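Local coordinates for protein dermonecrotic toxin (Pasteurella multocida, PDB 2EBF) that acts as a potent mitogen and dermonecrotic, bone-resorbing toxin in the atrophic rhinitis of pigs, the chain here being its C-terminal region, at residues L48-P54 with L79-H83; M95-M99 with L125-Y130; S381-F385 with F498-A502. One frame throughout, in Å; residues are numbered along the deposited sequence.

How the interactions relate
From the N terminus, the chain runs through the loop 48-54, turns into helix 54-60 and comes back on helix 70-84, where interaction 1 closes the first loop. Helix 88-108 follows directly, and interaction 2 closes a second loop when helix 115-129 returns beside it. The two are in series, neither nested nor crossed, yet they touch: I82 packs on M95 and L98, and V51 on A128, so the two contacts adjoin within the membrane localization domain. Interaction 3 closes a much longer excursion, from helix 379-387 to strand 498-502 in the C2 domain. It lies across the molecule, its centre about 52 Å from that of interaction 2.

Interaction 1. Residues L48-P54 with L79-H83; sequences LEGVWTP and LQRIH
The imidazole of H83 presents an edge to the loop at V51-W52, with T53 over one face. There T53 CG2 sits 3.8 Å above the ring plane, displaced toward the rim, a CH-pi contact. Two backbone carbonyls line the edge. V51 O lies in the ring plane, 3.3 Å from H83 CE1, while W52 O accepts a hydrogen bond from H83 NE2 (2.8 Å, 148° at the hydrogen). That bond is not ideal: the donor stands above the carbonyl plane of W52, and the oxygen is tilted out of the imidazole plane. With CG anti to its own carbonyl carbon (chi1 -76°), the H83 ring swings off the helix toward the loop. L79 brings its fork to the same carbonyl, with CD2 3.3 Å from W52 O, so the oxygen contacts both the H83 N-H and the two methyls of L79. At the far end L48 CD2 meets I82 CG2 at 3.8 Å, the two side chains crossing nearly perpendicularly. T53 occupies the N-cap position of helix 54-60, which P54 opens, and V51 also touches helix 115-129. The contact thus seats a loop near the start of this C-terminal fragment on the helical bundle of the membrane localization domain.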
loop_
_atom_site.group_PDB
_atom_site.type_symbol
_atom_site.label_atom_id
_atom_site.label_comp_id
_atom_site.label_asym_id
_atom_site.label_seq_id
_atom_site.Cartn_x
_atom_site.Cartn_y
_atom_site.Cartn_z
ATOM N N LEU A 48 22.413 16.705 4.849
ATOM C CA LEU A 48 22.748 17.521 3.674
ATOM C C LEU A 48 24.174 18.074 3.663
ATOM O O LEU A 48 24.480 18.963 2.879
ATOM C CB LEU A 48 21.741 18.657 3.517
ATOM C CG LEU A 48 20.294 18.218 3.254
ATOM C CD1 LEU A 48 19.379 19.408 3.275
ATOM C CD2 LEU A 48 20.186 17.451 1.920
ATOM N N GLU A 49 25.047 17.525 4.509
ATOM C CA GLU A 49 26.437 18.003 4.598
ATOM C C GLU A 49 27.229 17.847 3.304
ATOM O O GLU A 49 28.198 18.574 3.076
ATOM C CB GLU A 49 27.193 17.332 5.750
ATOM C CG GLU A 49 26.643 17.659 7.126
ATOM C CD GLU A 49 25.671 16.608 7.651
ATOM O OE1 GLU A 49 25.657 16.397 8.886
ATOM O OE2 GLU A 49 24.930 15.992 6.851
ATOM N N GLY A 50 26.824 16.897 2.464
ATOM C CA GLY A 50 27.523 16.654 1.211
ATOM C C GLY A 50 26.800 17.131 -0.035
ATOM O O GLY A 50 27.155 16.742 -1.149
ATOM N N VAL A 51 25.782 17.967 0.150
ATOM C CA VAL A 51 24.997 18.476 -0.959
ATOM C C VAL A 51 25.199 19.986 -1.014
ATOM O O VAL A 51 24.991 20.673 -0.018
ATOM C CB VAL A 51 23.486 18.153 -0.782
ATOM C CG1 VAL A 51 22.662 18.733 -1.924
ATOM C CG2 VAL A 51 23.250 16.659 -0.664
ATOM N N TRP A 52 25.610 20.486 -2.179
ATOM C CA TRP A 52 25.845 21.906 -2.391
ATOM C C TRP A 52 24.611 22.721 -2.058
ATOM O O TRP A 52 23.479 22.284 -2.300
ATOM C CB TRP A 52 26.187 22.191 -3.852
ATOM C CG TRP A 52 27.548 21.779 -4.324
ATOM C CD1 TRP A 52 28.670 21.534 -3.568
ATOM C CD2 TRP A 52 27.940 21.612 -5.689
ATOM N NE1 TRP A 52 29.731 21.205 -4.394
ATOM C CE2 TRP A 52 29.305 21.247 -5.696
ATOM C CE3 TRP A 52 27.261 21.735 -6.914
ATOM C CZ2 TRP A 52 30.007 21.001 -6.878
ATOM C CZ3 TRP A 52 27.955 21.483 -8.086
ATOM C CH2 TRP A 52 29.318 21.118 -8.057
ATOM N N THR A 53 24.841 23.904 -1.497
ATOM C CA THR A 53 23.788 24.902 -1.313
ATOM C C THR A 53 23.615 25.677 -2.624
ATOM O O THR A 53 24.484 25.598 -3.487
ATOM C CB THR A 53 24.166 25.894 -0.210
ATOM O OG1 THR A 53 25.419 26.519 -0.544
ATOM C CG2 THR A 53 24.278 25.171 1.138
ATOM N N PRO A 54 22.495 26.420 -2.784
ATOM C CA PRO A 54 22.269 27.214 -4.003
ATOM C C PRO A 54 23.387 28.208 -4.346
ATOM O O PRO A 54 23.717 28.360 -5.524
ATOM C CB PRO A 54 20.957 27.965 -3.698
ATOM C CG PRO A 54 20.253 27.100 -2.740
ATOM C CD PRO A 54 21.349 26.520 -1.865
ATOM N N LEU A 79 16.635 23.322 -4.978
ATOM C CA LEU A 79 17.789 23.101 -4.107
ATOM C C LEU A 79 17.602 23.873 -2.796
ATOM O O LEU A 79 17.884 23.355 -1.713
ATOM C CB LEU A 79 19.077 23.554 -4.788
ATOM C CG LEU A 79 20.354 22.705 -4.662
ATOM C CD1 LEU A 79 21.590 23.569 -4.795
ATOM C CD2 LEU A 79 20.408 21.790 -3.432
ATOM N N GLN A 80 17.110 25.105 -2.895
ATOM C CA GLN A 80 16.861 25.905 -1.705
ATOM C C GLN A 80 15.817 25.264 -0.796
ATOM O O GLN A 80 16.019 25.201 0.414
ATOM C CB GLN A 80 16.469 27.341 -2.054
ATOM C CG GLN A 80 16.399 28.245 -0.822
ATOM C CD GLN A 80 17.713 28.290 -0.045
ATOM O OE1 GLN A 80 17.826 27.716 1.042
ATOM N NE2 GLN A 80 18.716 28.958 -0.609
ATOM N N ARG A 81 14.718 24.786 -1.384
ATOM C CA ARG A 81 13.668 24.098 -0.626
ATOM C C ARG A 81 14.207 22.878 0.116
ATOM O O ARG A 81 13.792 22.609 1.241
ATOM C CB ARG A 81 12.496 23.682 -1.526
ATOM C CG ARG A 81 11.556 24.820 -1.919
ATOM C CD ARG A 81 10.224 24.284 -2.486
ATOM N NE ARG A 81 9.405 23.632 -1.454
ATOM C CZ ARG A 81 8.404 22.776 -1.682
ATOM N NH1 ARG A 81 8.051 22.430 -2.922
ATOM N NH2 ARG A 81 7.749 22.250 -0.653
ATOM N N ILE A 82 15.121 22.137 -0.518
ATOM C CA ILE A 82 15.739 20.962 0.104
ATOM C C ILE A 82 16.488 21.362 1.372
ATOM O O ILE A 82 16.292 20.761 2.436
ATOM C CB ILE A 82 16.676 20.232 -0.893
ATOM C CG1 ILE A 82 15.833 19.497 -1.935
ATOM C CG2 ILE A 82 17.619 19.238 -0.182
ATOM C CD1 ILE A 82 16.532 19.307 -3.235
ATOM N N HIS A 83 17.314 22.397 1.256
ATOM C CA HIS A 83 18.109 22.889 2.381
ATOM C C HIS A 83 17.268 23.522 3.496
ATOM O O HIS A 83 17.693 23.544 4.653
ATOM C CB HIS A 83 19.209 23.842 1.892
ATOM C CG HIS A 83 20.367 23.134 1.251
ATOM N ND1 HIS A 83 21.387 22.558 1.984
ATOM C CD2 HIS A 83 20.661 22.893 -0.051
ATOM C CE1 HIS A 83 22.256 21.997 1.162
ATOM N NE2 HIS A 83 21.844 22.193 -0.079
#

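Interaction 2. Residues M95-M99 with L125-Y130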
loop_
_atom_site.group_PDB
_atom_site.type_symbol
_atom_site.label_atom_id
_atom_site.label_comp_id
_atom_site.label_asym_id
_atom_site.label_seq_id
_atom_site.Cartn_x
_atom_site.Cartn_y
_atom_site.Cartn_z
ATOM N N MET A 95 14.445 15.971 -2.883
ATOM C CA MET A 95 15.705 15.500 -3.479
ATOM C C MET A 95 15.481 14.650 -4.716
ATOM O O MET A 95 16.125 14.867 -5.741
ATOM C CB MET A 95 16.536 14.761 -2.443
ATOM C CG MET A 95 17.133 15.724 -1.440
ATOM S SD MET A 95 17.675 14.961 0.083
ATOM C CE MET A 95 19.238 14.235 -0.432
ATOM N N HIS A 96 14.544 13.710 -4.638
ATOM C CA HIS A 96 14.186 12.913 -5.820
ATOM C C HIS A 96 13.630 13.794 -6.955
ATOM O O HIS A 96 13.959 13.580 -8.115
ATOM C CB HIS A 96 13.184 11.807 -5.467
ATOM C CG HIS A 96 13.786 10.623 -4.762
ATOM N ND1 HIS A 96 13.530 10.338 -3.439
ATOM C CD2 HIS A 96 14.593 9.624 -5.208
ATOM C CE1 HIS A 96 14.158 9.223 -3.095
ATOM N NE2 HIS A 96 14.816 8.776 -4.149
ATOM N N GLU A 97 12.802 14.785 -6.610
ATOM C CA GLU A 97 12.285 15.750 -7.580
ATOM C C GLU A 97 13.414 16.511 -8.279
ATOM O O GLU A 97 13.383 16.680 -9.512
ATOM C CB GLU A 97 11.301 16.725 -6.913
ATOM C CG GLU A 97 9.975 16.075 -6.470
ATOM C CD GLU A 97 9.075 17.012 -5.660
ATOM O OE1 GLU A 97 9.445 18.174 -5.450
ATOM O OE2 GLU A 97 7.987 16.582 -5.228
ATOM N N LEU A 98 14.416 16.943 -7.511
ATOM C CA LEU A 98 15.575 17.639 -8.082
ATOM C C LEU A 98 16.343 16.741 -9.038
ATOM O O LEU A 98 16.800 17.193 -10.094
ATOM C CB LEU A 98 16.535 18.113 -6.989
ATOM C CG LEU A 98 17.240 19.474 -7.180
ATOM C CD1 LEU A 98 18.493 19.618 -6.328
ATOM C CD2 LEU A 98 17.481 19.924 -8.636
ATOM N N MET A 99 16.505 15.478 -8.656
ATOM C CA MET A 99 17.142 14.509 -9.542
ATOM C C MET A 99 16.415 14.484 -10.891
ATOM O O MET A 99 17.059 14.563 -11.931
ATOM C CB MET A 99 17.151 13.111 -8.925
ATOM C CG MET A 99 18.082 12.911 -7.727
ATOM S SD MET A 99 17.907 11.189 -7.206
ATOM C CE MET A 99 18.757 11.233 -5.646
ATOM N N LEU A 125 23.105 14.060 -4.427
ATOM C CA LEU A 125 21.766 13.717 -3.958
ATOM C C LEU A 125 21.640 12.206 -3.863
ATOM O O LEU A 125 21.080 11.688 -2.908
ATOM C CB LEU A 125 20.696 14.272 -4.904
ATOM C CG LEU A 125 20.632 15.810 -5.042
ATOM C CD1 LEU A 125 19.879 16.169 -6.320
ATOM C CD2 LEU A 125 19.969 16.425 -3.822
ATOM N N GLU A 126 22.159 11.504 -4.859
ATOM C CA GLU A 126 22.130 10.028 -4.821
ATOM C C GLU A 126 22.846 9.480 -3.589
ATOM O O GLU A 126 22.335 8.580 -2.906
ATOM C CB GLU A 126 22.731 9.446 -6.087
ATOM C CG GLU A 126 21.926 9.655 -7.339
ATOM C CD GLU A 126 22.691 9.192 -8.568
ATOM O OE1 GLU A 126 23.823 8.685 -8.401
ATOM O OE2 GLU A 126 22.180 9.329 -9.694
ATOM N N LYS A 127 24.012 10.042 -3.289
ATOM C CA LYS A 127 24.804 9.614 -2.148
ATOM C C LYS A 127 24.179 10.007 -0.805
ATOM O O LYS A 127 24.381 9.311 0.184
ATOM C CB LYS A 127 26.243 10.144 -2.242
ATOM C CG LYS A 127 27.027 9.592 -3.432
ATOM C CD LYS A 127 28.541 9.670 -3.214
ATOM C CE LYS A 127 29.075 11.080 -3.356
ATOM N NZ LYS A 127 30.558 11.133 -3.110
ATOM N N ALA A 128 23.433 11.114 -0.767
ATOM C CA ALA A 128 22.762 11.539 0.454
ATOM C C ALA A 128 21.569 10.646 0.807
ATOM O O ALA A 128 21.198 10.529 1.986
ATOM C CB ALA A 128 22.311 13.006 0.338
ATOM N N LEU A 129 20.959 10.051 -0.215
ATOM C CA LEU A 129 19.758 9.223 -0.053
ATOM C C LEU A 129 20.035 7.730 0.072
ATOM O O LEU A 129 19.387 7.037 0.863
ATOM C CB LEU A 129 18.858 9.427 -1.257
ATOM C CG LEU A 129 17.664 10.383 -1.171
ATOM C CD1 LEU A 129 17.679 11.267 0.065
ATOM C CD2 LEU A 129 17.598 11.162 -2.440
ATOM N N TYR A 130 20.959 7.247 -0.751
ATOM C CA TYR A 130 21.270 5.827 -0.841
ATOM C C TYR A 130 22.654 5.585 -0.276
ATOM O O TYR A 130 23.652 6.003 -0.853
ATOM C CB TYR A 130 21.127 5.341 -2.295
ATOM C CG TYR A 130 19.715 5.551 -2.807
ATOM C CD1 TYR A 130 18.723 4.596 -2.578
ATOM C CD2 TYR A 130 19.354 6.735 -3.470
ATOM C CE1 TYR A 130 17.424 4.785 -3.030
ATOM C CE2 TYR A 130 18.048 6.931 -3.918
ATOM C CZ TYR A 130 17.089 5.955 -3.685
ATOM O OH TYR A 130 15.793 6.152 -4.099
#
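M95 and M99, one turn apart on helix 88-108, push their methyl groups into hollows on helix 115-129. The CE of M95 drops between A128 and L129, 3.4 Å from both A128 CB and L129 CD1, which is tighter than an ordinary carbon contact. It gets there by a bend at the last torsion (chi3 78°), whereas M99 is extended beyond CG and arrives straight. M99 CE fills the neighbouring hollow formed by L125 CB, the E126 backbone N and CG, and L129 CD2; it meets L129 CD2 tip to tip at 3.4 Å. Each branch of L129 thus meets one methionine methyl, though its unusual torsions (chi2 12°) and these short contacts leave the exact placement of the side chain doubtful.

The bumps also run the other way. L125 projects among M95, L98 and M99, with CD2 on M95 CG and CD1 against L98 CD1 at 3.7 Å. The helix segments are antiparallel, their axes 10.3 Å apart at closest approach, and belong to the helical bundle of the membrane localization domain. Helix 70-84 closes the side of M95 and L98 through I82, and helix 151-164 lies against H96, L129 and Y130 through L156.

Beside the methionines a polar pair forms. L129 CD2 rides over one face of the H96 imidazole, 4.0 Å above the plane, while the ring's NE2 shares a hydrogen bond of 2.8 Å with Y130 OH. The tyrosine reaches it from the opposite direction just beyond the helix end, and the two rings meet rim to rim, steeply inclined. Beyond CG, the E126 side chain runs out to its carboxylate, which makes a weak, long ion pair with K138; the side chain lies about 5 Å from a bound glucose.

Interaction 3. Residues S381-F385 with F498-A502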
loop_
_atom_site.group_PDB
_atom_site.type_symbol
_atom_site.label_atom_id
_atom_site.label_comp_id
_atom_site.label_asym_id
_atom_site.label_seq_id
_atom_site.Cartn_x
_atom_site.Cartn_y
_atom_site.Cartn_z
ATOM N N SER A 381 -26.053 -17.189 -13.870
ATOM C CA SER A 381 -26.130 -17.012 -12.416
ATOM C C SER A 381 -27.153 -15.946 -12.041
ATOM O O SER A 381 -27.970 -16.158 -11.139
ATOM C CB SER A 381 -24.758 -16.655 -11.827
ATOM O OG SER A 381 -23.882 -17.777 -11.849
ATOM N N ILE A 382 -27.112 -14.808 -12.735
ATOM C CA ILE A 382 -28.051 -13.724 -12.471
ATOM C C ILE A 382 -29.499 -14.180 -12.710
ATOM O O ILE A 382 -30.383 -13.906 -11.897
ATOM C CB ILE A 382 -27.723 -12.444 -13.294
ATOM C CG1 ILE A 382 -26.361 -11.860 -12.862
ATOM C CG2 ILE A 382 -28.840 -11.411 -13.127
ATOM C CD1 ILE A 382 -25.773 -10.806 -13.820
ATOM N N ASP A 383 -29.731 -14.885 -13.817
ATOM C CA ASP A 383 -31.068 -15.413 -14.124
ATOM C C ASP A 383 -31.574 -16.398 -13.069
ATOM O O ASP A 383 -32.744 -16.344 -12.682
ATOM C CB ASP A 383 -31.103 -16.044 -15.517
ATOM C CG ASP A 383 -31.045 -15.009 -16.632
ATOM O OD1 ASP A 383 -31.560 -13.883 -16.452
ATOM O OD2 ASP A 383 -30.496 -15.324 -17.703
ATOM N N PHE A 384 -30.697 -17.290 -12.604
ATOM C CA PHE A 384 -31.035 -18.209 -11.509
ATOM C C PHE A 384 -31.447 -17.453 -10.243
ATOM O O PHE A 384 -32.444 -17.783 -9.600
ATOM C CB PHE A 384 -29.854 -19.136 -11.186
ATOM C CG PHE A 384 -30.111 -20.045 -10.021
ATOM C CD1 PHE A 384 -29.776 -19.655 -8.728
ATOM C CD2 PHE A 384 -30.713 -21.285 -10.213
ATOM C CE1 PHE A 384 -30.035 -20.483 -7.653
ATOM C CE2 PHE A 384 -30.971 -22.122 -9.139
ATOM C CZ PHE A 384 -30.640 -21.719 -7.858
ATOM N N PHE A 385 -30.653 -16.450 -9.879
ATOM C CA PHE A 385 -30.947 -15.620 -8.717
ATOM C C PHE A 385 -32.328 -14.965 -8.874
ATOM O O PHE A 385 -33.192 -15.073 -7.993
ATOM C CB PHE A 385 -29.846 -14.562 -8.528
ATOM C CG PHE A 385 -30.155 -13.568 -7.461
ATOM C CD1 PHE A 385 -30.472 -12.253 -7.789
ATOM C CD2 PHE A 385 -30.174 -13.955 -6.123
ATOM C CE1 PHE A 385 -30.787 -11.337 -6.801
ATOM C CE2 PHE A 385 -30.493 -13.034 -5.125
ATOM C CZ PHE A 385 -30.791 -11.729 -5.464
ATOM N N PHE A 498 -26.701 -10.681 2.216
ATOM C CA PHE A 498 -26.388 -10.150 0.902
ATOM C C PHE A 498 -26.085 -11.244 -0.110
ATOM O O PHE A 498 -25.799 -12.391 0.252
ATOM C CB PHE A 498 -25.200 -9.180 0.993
ATOM C CG PHE A 498 -23.939 -9.819 1.510
ATOM C CD1 PHE A 498 -23.029 -10.399 0.632
ATOM C CD2 PHE A 498 -23.675 -9.867 2.883
ATOM C CE1 PHE A 498 -21.860 -10.999 1.105
ATOM C CE2 PHE A 498 -22.510 -10.476 3.364
ATOM C CZ PHE A 498 -21.610 -11.045 2.473
ATOM N N VAL A 499 -26.142 -10.860 -1.381
ATOM C CA VAL A 499 -25.653 -11.674 -2.483
ATOM C C VAL A 499 -24.669 -10.822 -3.288
ATOM O O VAL A 499 -24.923 -9.641 -3.526
ATOM C CB VAL A 499 -26.820 -12.134 -3.394
ATOM C CG1 VAL A 499 -26.293 -12.782 -4.659
ATOM C CG2 VAL A 499 -27.777 -13.071 -2.638
ATOM N N VAL A 500 -23.545 -11.410 -3.696
ATOM C CA VAL A 500 -22.556 -10.697 -4.508
ATOM C C VAL A 500 -22.364 -11.403 -5.840
ATOM O O VAL A 500 -22.309 -12.634 -5.891
ATOM C CB VAL A 500 -21.158 -10.602 -3.822
ATOM C CG1 VAL A 500 -20.268 -9.539 -4.509
ATOM C CG2 VAL A 500 -21.283 -10.279 -2.376
ATOM N N PHE A 501 -22.251 -10.615 -6.906
ATOM C CA PHE A 501 -21.905 -11.130 -8.225
ATOM C C PHE A 501 -20.544 -10.591 -8.630
ATOM O O PHE A 501 -20.334 -9.377 -8.659
ATOM C CB PHE A 501 -22.959 -10.728 -9.259
ATOM C CG PHE A 501 -24.297 -11.359 -9.025
ATOM C CD1 PHE A 501 -24.605 -12.595 -9.600
ATOM C CD2 PHE A 501 -25.249 -10.726 -8.221
ATOM C CE1 PHE A 501 -25.836 -13.190 -9.385
ATOM C CE2 PHE A 501 -26.497 -11.310 -8.000
ATOM C CZ PHE A 501 -26.795 -12.544 -8.575
ATOM N N ALA A 502 -19.630 -11.498 -8.958
ATOM C CA ALA A 502 -18.255 -11.117 -9.254
ATOM C C ALA A 502 -17.567 -12.112 -10.169
ATOM O O ALA A 502 -17.922 -13.292 -10.196
ATOM C CB ALA A 502 -17.458 -10.960 -7.954
#
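F385 and F501 meet as an offset edge-to-face pair, where a helix packs along the parallel part of the C2 domain's mixed sheet. Helix 379-387 sits in the beta-alpha-beta connection from strand 372-376 to strand 399-402, and strand 498-502 is inserted between those two, so the helix runs over the strand in the middle, nearly antiparallel to it, their segment axes 10.6 Å apart.

The tight part is the aromatic pair and its flanks. F501 turns an edge to the face of F385, with ring planes at 72° and centroids 5.5 Å apart. Its CZ touches the root of the F385 side chain, 3.7 Å from F385 CB, which lies in the F501 ring plane. F385 CG stands anti to its backbone N (chi1 173°), and this aims the ring at the sheet, where V499 shares the face that F501 uses; V499 CG2 also touches the rim at F385 CE2 (3.7 Å). I382 adds an off-centre CH-pi contact, its CG1 4.1 Å from the F501 centroid. L446 of helix 442-452 closes in on I382, F385 and F501, and F375 from the adjoining strand lies nearly parallel to the F501 ring.

The grip slackens toward S381, whose CB comes no nearer than 4.4 Å to F501 CE1; its OG makes instead a weak hydrogen bond to V531 N. D383, partly exposed, points away from the strand, and F384 turns to W537. No hydrogen bond crosses the contact, and apolar side chains carry it. On the strand, F498, V500 and A502 alternate with V499 and F501 and face the sheet's other side, F498 on L524 and A502 on L520, while the F501 rim reaches the helix backbone itself, with CE1 3.8 Å from I382 CA.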